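Dicer Related Helicase (Caenorhabditis elegans, PDB 6M6Q) probably hydrolyses ATP as an RNA-binding helicase of the RIG-I-like receptor family, represented here by its helical N-terminal domain. Local coordinates at residues A164-F167 against K168-Y172; E155-P158 against D159-T163; Y291-I294 against D295-N299. All coordinates share one frame; numbering follows the deposited sequence.

How the contacts relate
The three contacts are local ones in the all-helical N-terminal domain. They follow one another along the chain. Contact 2 (155-163) is the turn that leads into helix 162-171. Contact 1 (164-172) lies on the same helix and begins where contact 2 stops, with their centres about 13 Å apart. Contact 3 (291-299) lies at the end of helix 288-295, with its centre about 16 Å from that of contact 1. Those two meet by packing, K170 NZ lying 4.0 Å from Y291 OH. Contacts 2 and 3 do not touch; their centres are about 25 Å apart and their nearest atoms about 10 Å.

Contact 1: residues A164-F167 against K168-Y172; sequences AETF and KNKFY
The chi1 torsion of F167 is trans, -171°, which sets its ring beside its own carbonyl carbon. F171, one turn on, is set the other way, with CG beside the backbone N and opposite the carbonyl carbon. These two settings bring the rings together on one side of the helix. The edge of F171 points at the face of F167, a T-shaped (edge-to-face) pair. The centroids are 5.0 Å apart and the planes stand at 65°. F171 CD2 does the touching, 3.5 Å from F167 CD2. It lies over the F167 face, offset toward the rim. Y172 adds a third ring. Its CE1 comes 3.9 Å from F167 CE1, and its OH lies near the plane of the F167 ring, at the edge. F167 and F171 are an i to i+4 pair on helix 162-171, and Y172 lies just past its end. F167 touches I272 and L187 of helix 186-193, Y172 also touches L187, and F171 packs on W289 of helix 288-295. With an alanine in place of F167, the edge of F171 would probably lose the ring face it meets, and a gap would open beside Y172. The backbone carries the usual helical bonds. K168 N donates to A164 O, N169 N to E165 O, K170 N to T166 O at 2.9 Å, and F171 N to F167 O at 3.1 Å. The T166 methyl CG2 lies 4.1 Å from K170 CG, while T166 OG1 turns back to bond L162 O. On the exposed side, E165 OE1 is 3.7 Å from N169 OD1.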
loop_
_atom_site.group_PDB
_atom_site.type_symbol
_atom_site.label_atom_id
_atom_site.label_comp_id
_atom_site.label_asym_id
_atom_site.label_seq_id
_atom_site.Cartn_x
_atom_site.Cartn_y
_atom_site.Cartn_z
ATOM N N ALA B 164 -1.124 25.258 -5.628
ATOM C CA ALA B 164 -1.543 24.560 -4.393
ATOM C C ALA B 164 -2.905 23.897 -4.613
ATOM O O ALA B 164 -3.078 22.777 -4.140
ATOM C CB ALA B 164 -1.574 25.512 -3.223
ATOM N N GLU B 165 -3.814 24.567 -5.328
ATOM C CA GLU B 165 -5.184 24.082 -5.635
ATOM C C GLU B 165 -5.097 22.876 -6.569
ATOM O O GLU B 165 -5.729 21.859 -6.253
ATOM C CB GLU B 165 -6.036 25.192 -6.251
ATOM C CG GLU B 165 -7.449 24.735 -6.614
ATOM C CD GLU B 165 -8.205 25.613 -7.616
ATOM O OE1 GLU B 165 -9.125 25.083 -8.299
ATOM O OE2 GLU B 165 -7.883 26.819 -7.714
ATOM N N THR B 166 -4.287 22.952 -7.626
ATOM C CA THR B 166 -4.095 21.829 -8.593
ATOM C C THR B 166 -3.562 20.590 -7.843
ATOM O O THR B 166 -4.128 19.520 -8.006
ATOM C CB THR B 166 -3.168 22.226 -9.750
ATOM O OG1 THR B 166 -3.506 23.538 -10.195
ATOM C CG2 THR B 166 -3.229 21.252 -10.904
ATOM N N PHE B 167 -2.540 20.780 -7.008
ATOM C CA PHE B 167 -1.884 19.744 -6.169
ATOM C C PHE B 167 -2.930 19.028 -5.309
ATOM O O PHE B 167 -2.998 17.788 -5.362
ATOM C CB PHE B 167 -0.815 20.397 -5.300
ATOM C CG PHE B 167 0.077 19.457 -4.547
ATOM C CD1 PHE B 167 -0.253 19.038 -3.269
ATOM C CD2 PHE B 167 1.313 19.096 -5.063
ATOM C CE1 PHE B 167 0.619 18.244 -2.541
ATOM C CE2 PHE B 167 2.185 18.304 -4.334
ATOM C CZ PHE B 167 1.832 17.873 -3.079
ATOM N N LYS B 168 -3.739 19.787 -4.566
ATOM C CA LYS B 168 -4.798 19.238 -3.668
ATOM C C LYS B 168 -5.812 18.440 -4.494
ATOM O O LYS B 168 -6.271 17.410 -4.005
ATOM C CB LYS B 168 -5.509 20.356 -2.903
ATOM C CG LYS B 168 -4.763 20.859 -1.678
ATOM C CD LYS B 168 -5.382 22.098 -1.043
ATOM C CE LYS B 168 -4.597 22.607 0.152
ATOM N NZ LYS B 168 -4.940 24.011 0.473
ATOM N N ASN B 169 -6.115 18.908 -5.707
ATOM C CA ASN B 169 -7.200 18.380 -6.571
ATOM C C ASN B 169 -6.751 17.092 -7.266
ATOM O O ASN B 169 -7.560 16.162 -7.329
ATOM C CB ASN B 169 -7.663 19.411 -7.606
ATOM C CG ASN B 169 -8.615 20.457 -7.046
ATOM O OD1 ASN B 169 -8.899 21.446 -7.714
ATOM N ND2 ASN B 169 -9.102 20.262 -5.821
ATOM N N LYS B 170 -5.518 17.016 -7.751
ATOM C CA LYS B 170 -5.098 15.877 -8.616
ATOM C C LYS B 170 -4.396 14.788 -7.789
ATOM O O LYS B 170 -4.396 13.647 -8.250
ATOM C CB LYS B 170 -4.215 16.354 -9.766
ATOM C CG LYS B 170 -4.793 17.496 -10.593
ATOM C CD LYS B 170 -5.174 17.108 -11.991
ATOM C CE LYS B 170 -6.490 17.705 -12.437
ATOM N NZ LYS B 170 -7.178 16.816 -13.403
ATOM N N PHE B 171 -3.821 15.119 -6.631
ATOM C CA PHE B 171 -2.945 14.194 -5.861
ATOM C C PHE B 171 -3.678 13.611 -4.642
ATOM O O PHE B 171 -3.111 12.733 -3.982
ATOM C CB PHE B 171 -1.663 14.899 -5.423
ATOM C CG PHE B 171 -0.637 15.093 -6.504
ATOM C CD1 PHE B 171 -0.146 14.019 -7.225
ATOM C CD2 PHE B 171 -0.084 16.339 -6.728
ATOM C CE1 PHE B 171 0.841 14.200 -8.181
ATOM C CE2 PHE B 171 0.904 16.516 -7.683
ATOM C CZ PHE B 171 1.364 15.447 -8.406
ATOM N N TYR B 172 -4.892 14.067 -4.347
ATOM C CA TYR B 172 -5.747 13.463 -3.291
ATOM C C TYR B 172 -7.112 13.098 -3.873
ATOM O O TYR B 172 -7.628 13.811 -4.755
ATOM C CB TYR B 172 -5.866 14.391 -2.087
ATOM C CG TYR B 172 -4.557 14.847 -1.476
ATOM C CD1 TYR B 172 -3.773 15.802 -2.106
ATOM C CD2 TYR B 172 -4.183 14.455 -0.198
ATOM C CE1 TYR B 172 -2.605 16.281 -1.532
ATOM C CE2 TYR B 172 -3.030 14.946 0.406
ATOM C CZ TYR B 172 -2.244 15.878 -0.262
ATOM O OH TYR B 172 -1.102 16.386 0.300
#

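Contact 2: residues E155-P158 against D159-T163; sequences EDLP and DGWLT
L157 and P158 pack against the indole of W161 at a type I beta turn, P158 to W161, which leads into helix 162-171. The contact is local and apolar and lies at the surface of the domain. The loop comes from helix 146-152, and the turn reverses it just before the new helix begins. No hydrogen bond joins 155-158 to 159-163; carbon contacts carry the meeting. The indole is reached by two different groups. L157 comes over one face with its CD1 methyl. That carbon is 4.1 Å from the centroid of the five-membered ring of W161 and 9° off the ring normal, a CH-pi contact. It is nearest to W161 CG. A trans chi1 of -176° in L157 brings the CD1 methyl over the indole face. P158 instead meets the six-membered ring. The proline ring and the indole lie side by side and point the same way. P158 CD stands 3.5 Å from W161 CE3, and P158 CB is also close to that carbon. The polar groups of the turn look elsewhere. D159 OD2 forms a salt bridge with R17, so the carboxylate at the turn is paired with the N-terminal part of the chain. W161 NE1 makes a weak hydrogen bond to I273 O in another loop. Beyond the turn, L162 N bonds N278 OD1 where the helix starts. The closest touch between the side chains is P158 CG to W161 CE3, at 3.3 Å.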
loop_
_atom_site.group_PDB
_atom_site.type_symbol
_atom_site.label_atom_id
_atom_site.label_comp_id
_atom_site.label_asym_id
_atom_site.label_seq_id
_atom_site.Cartn_x
_atom_site.Cartn_y
_atom_site.Cartn_z
ATOM N N GLU B 155 5.039 27.599 4.742
ATOM C CA GLU B 155 5.295 28.899 5.410
ATOM C C GLU B 155 5.534 29.990 4.353
ATOM O O GLU B 155 6.303 29.739 3.402
ATOM C CB GLU B 155 6.498 28.766 6.341
ATOM C CG GLU B 155 6.668 29.909 7.303
ATOM C CD GLU B 155 7.811 29.702 8.272
ATOM O OE1 GLU B 155 8.932 29.429 7.800
ATOM O OE2 GLU B 155 7.575 29.785 9.491
ATOM N N ASP B 156 4.905 31.158 4.550
ATOM C CA ASP B 156 5.061 32.407 3.748
ATOM C C ASP B 156 4.591 32.161 2.304
ATOM O O ASP B 156 5.002 32.930 1.419
ATOM C CB ASP B 156 6.503 32.950 3.784
ATOM C CG ASP B 156 7.044 33.248 5.177
ATOM O OD1 ASP B 156 6.220 33.528 6.091
ATOM O OD2 ASP B 156 8.285 33.191 5.340
ATOM N N LEU B 157 3.703 31.194 2.084
ATOM C CA LEU B 157 3.123 30.907 0.743
ATOM C C LEU B 157 1.987 31.899 0.491
ATOM O O LEU B 157 1.187 32.174 1.389
ATOM C CB LEU B 157 2.641 29.447 0.694
ATOM C CG LEU B 157 2.096 28.964 -0.657
ATOM C CD1 LEU B 157 3.213 28.445 -1.560
ATOM C CD2 LEU B 157 1.038 27.890 -0.467
ATOM N N PRO B 158 1.893 32.500 -0.722
ATOM C CA PRO B 158 0.801 33.424 -1.023
ATOM C C PRO B 158 -0.585 32.775 -0.872
ATOM O O PRO B 158 -0.686 31.573 -0.964
ATOM C CB PRO B 158 1.075 33.844 -2.477
ATOM C CG PRO B 158 2.570 33.628 -2.638
ATOM C CD PRO B 158 2.840 32.366 -1.845
ATOM N N ASP B 159 -1.608 33.613 -0.693
ATOM C CA ASP B 159 -2.992 33.233 -0.302
ATOM C C ASP B 159 -3.695 32.545 -1.482
ATOM O O ASP B 159 -4.447 31.579 -1.241
ATOM C CB ASP B 159 -3.779 34.466 0.151
ATOM C CG ASP B 159 -3.033 35.322 1.166
ATOM O OD1 ASP B 159 -2.360 36.299 0.747
ATOM O OD2 ASP B 159 -3.102 34.992 2.353
ATOM N N GLY B 160 -3.491 33.042 -2.699
ATOM C CA GLY B 160 -4.260 32.619 -3.880
ATOM C C GLY B 160 -3.444 31.733 -4.791
ATOM O O GLY B 160 -3.700 31.758 -6.013
ATOM N N TRP B 161 -2.488 30.983 -4.234
ATOM C CA TRP B 161 -1.521 30.157 -5.009
ATOM C C TRP B 161 -2.279 29.061 -5.771
ATOM O O TRP B 161 -2.812 28.178 -5.130
ATOM C CB TRP B 161 -0.460 29.560 -4.088
ATOM C CG TRP B 161 0.807 29.213 -4.801
ATOM C CD1 TRP B 161 1.233 27.978 -5.193
ATOM C CD2 TRP B 161 1.806 30.139 -5.247
ATOM N NE1 TRP B 161 2.441 28.072 -5.828
ATOM C CE2 TRP B 161 2.815 29.385 -5.881
ATOM C CE3 TRP B 161 1.947 31.525 -5.169
ATOM C CZ2 TRP B 161 3.948 29.976 -6.426
ATOM C CZ3 TRP B 161 3.070 32.110 -5.702
ATOM C CH2 TRP B 161 4.055 31.346 -6.324
ATOM N N LEU B 162 -2.293 29.125 -7.094
ATOM C CA LEU B 162 -3.133 28.261 -7.963
ATOM C C LEU B 162 -2.488 26.871 -8.081
ATOM O O LEU B 162 -3.207 25.900 -8.383
ATOM C CB LEU B 162 -3.265 28.952 -9.322
ATOM C CG LEU B 162 -3.886 28.131 -10.447
ATOM C CD1 LEU B 162 -5.350 27.827 -10.168
ATOM C CD2 LEU B 162 -3.743 28.862 -11.757
ATOM N N THR B 163 -1.175 26.793 -7.897
ATOM C CA THR B 163 -0.402 25.534 -7.942
ATOM C C THR B 163 -0.839 24.650 -6.779
ATOM O O THR B 163 -0.876 23.437 -6.950
ATOM C CB THR B 163 1.095 25.816 -7.888
ATOM O OG1 THR B 163 1.519 26.123 -9.212
ATOM C CG2 THR B 163 1.886 24.655 -7.335
#

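Contact 3: residues Y291-I294 against D295-N299; sequences YGFI and DAMKN
Backbone bonds carry most of the meeting between Y291-I294 and the residues that follow. D295 N donates to Y291 O at 3.1 Å, an ordinary i to i+4 helical bond. A296 N makes a weak bond to F293 O. M297 N reaches I294 O at 3.2 Å from above the carbonyl plane, 73° out of it. These last two bonds each span three residues, near the end of helix 288-295 and before the loop to helix 301-310. D295 has two polar partners within 295-299. K298 NZ forms a salt bridge with D295 OD1 at 3.4 Å. The lysine has CG between its backbone N and carbonyl carbon (chi1 60°), and its extended chain reaches the carboxylate. N299 ND2 donates to D295 O at 3.1 Å, with an N-H...O angle of 155°. The carbonyl and the carboxylate of D295 are thus held by different residues. The apolar contact is looser. M297 SD lies 4.4 Å from F293 CD2, at the edge of the phenylalanine ring and near its plane. Other helices complete the packing. F293 meets the ring of F269 and touches L203 of helix 196-204, while M297 reaches A306 and L307 of helix 301-310. The chemistry is split in two. F293 and M297 are buried and put apolar groups between helices. On the more exposed side, the charge of K298 meets the carboxylate of D295, and the amide of N299 meets its backbone carbonyl.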
loop_
_atom_site.group_PDB
_atom_site.type_symbol
_atom_site.label_atom_id
_atom_site.label_comp_id
_atom_site.label_asym_id
_atom_site.label_seq_id
_atom_site.Cartn_x
_atom_site.Cartn_y
_atom_site.Cartn_z
ATOM N N TYR B 291 0.091 18.071 -16.562
ATOM C CA TYR B 291 0.011 17.295 -17.826
ATOM C C TYR B 291 1.438 17.031 -18.329
ATOM O O TYR B 291 1.653 15.991 -18.949
ATOM C CB TYR B 291 -0.903 17.998 -18.842
ATOM C CG TYR B 291 -2.344 18.094 -18.402
ATOM C CD1 TYR B 291 -3.033 16.969 -17.973
ATOM C CD2 TYR B 291 -3.017 19.309 -18.369
ATOM C CE1 TYR B 291 -4.343 17.045 -17.520
ATOM C CE2 TYR B 291 -4.327 19.403 -17.916
ATOM C CZ TYR B 291 -4.991 18.266 -17.487
ATOM O OH TYR B 291 -6.285 18.332 -17.050
ATOM N N GLY B 292 2.385 17.918 -18.012
ATOM C CA GLY B 292 3.827 17.734 -18.293
ATOM C C GLY B 292 4.415 16.551 -17.533
ATOM O O GLY B 292 5.269 15.844 -18.099
ATOM N N PHE B 293 3.986 16.363 -16.286
ATOM C CA PHE B 293 4.370 15.231 -15.398
ATOM C C PHE B 293 3.829 13.918 -15.987
ATOM O O PHE B 293 4.580 12.912 -16.011
ATOM C CB PHE B 293 3.848 15.453 -13.970
ATOM C CG PHE B 293 4.895 15.824 -12.944
ATOM C CD1 PHE B 293 5.307 17.142 -12.783
ATOM C CD2 PHE B 293 5.435 14.863 -12.099
ATOM C CE1 PHE B 293 6.271 17.477 -11.842
ATOM C CE2 PHE B 293 6.395 15.205 -11.155
ATOM C CZ PHE B 293 6.809 16.511 -11.029
ATOM N N ILE B 294 2.571 13.934 -16.454
ATOM C CA ILE B 294 1.869 12.758 -17.060
ATOM C C ILE B 294 2.644 12.314 -18.306
ATOM O O ILE B 294 2.839 11.085 -18.481
ATOM C CB ILE B 294 0.400 13.097 -17.390
ATOM C CG1 ILE B 294 -0.413 13.375 -16.128
ATOM C CG2 ILE B 294 -0.244 12.002 -18.238
ATOM C CD1 ILE B 294 -1.827 13.814 -16.409
ATOM N N ASP B 295 3.101 13.276 -19.118
ATOM C CA ASP B 295 3.854 13.013 -20.371
ATOM C C ASP B 295 5.275 12.551 -20.017
ATOM O O ASP B 295 5.913 11.943 -20.882
ATOM C CB ASP B 295 3.827 14.231 -21.307
ATOM C CG ASP B 295 2.482 14.443 -21.994
ATOM O OD1 ASP B 295 1.882 13.429 -22.435
ATOM O OD2 ASP B 295 2.028 15.618 -22.071
ATOM N N ALA B 296 5.744 12.833 -18.795
ATOM C CA ALA B 296 7.079 12.446 -18.279
ATOM C C ALA B 296 7.008 11.080 -17.567
ATOM O O ALA B 296 8.080 10.550 -17.175
ATOM C CB ALA B 296 7.595 13.528 -17.356
ATOM N N MET B 297 5.808 10.525 -17.406
ATOM C CA MET B 297 5.580 9.258 -16.657
ATOM C C MET B 297 4.951 8.168 -17.552
ATOM O O MET B 297 5.011 6.995 -17.150
ATOM C CB MET B 297 4.676 9.505 -15.449
ATOM C CG MET B 297 5.379 10.220 -14.323
ATOM S SD MET B 297 4.235 10.694 -13.023
ATOM C CE MET B 297 3.906 9.082 -12.310
ATOM N N LYS B 298 4.438 8.513 -18.733
ATOM C CA LYS B 298 3.719 7.555 -19.617
ATOM C C LYS B 298 4.711 6.666 -20.404
ATOM O O LYS B 298 4.242 5.685 -21.011
ATOM C CB LYS B 298 2.785 8.314 -20.558
ATOM C CG LYS B 298 3.470 9.306 -21.485
ATOM C CD LYS B 298 2.648 9.640 -22.719
ATOM C CE LYS B 298 3.337 10.624 -23.643
ATOM N NZ LYS B 298 2.468 11.003 -24.782
ATOM N N ASN B 299 6.024 6.910 -20.312
ATOM C CA ASN B 299 7.030 6.381 -21.286
ATOM C C ASN B 299 7.568 5.008 -20.869
ATOM O O ASN B 299 7.961 4.259 -21.764
ATOM C CB ASN B 299 8.219 7.312 -21.447
ATOM C CG ASN B 299 7.794 8.740 -21.643
ATOM O OD1 ASN B 299 7.510 9.159 -22.759
ATOM N ND2 ASN B 299 7.692 9.472 -20.551
#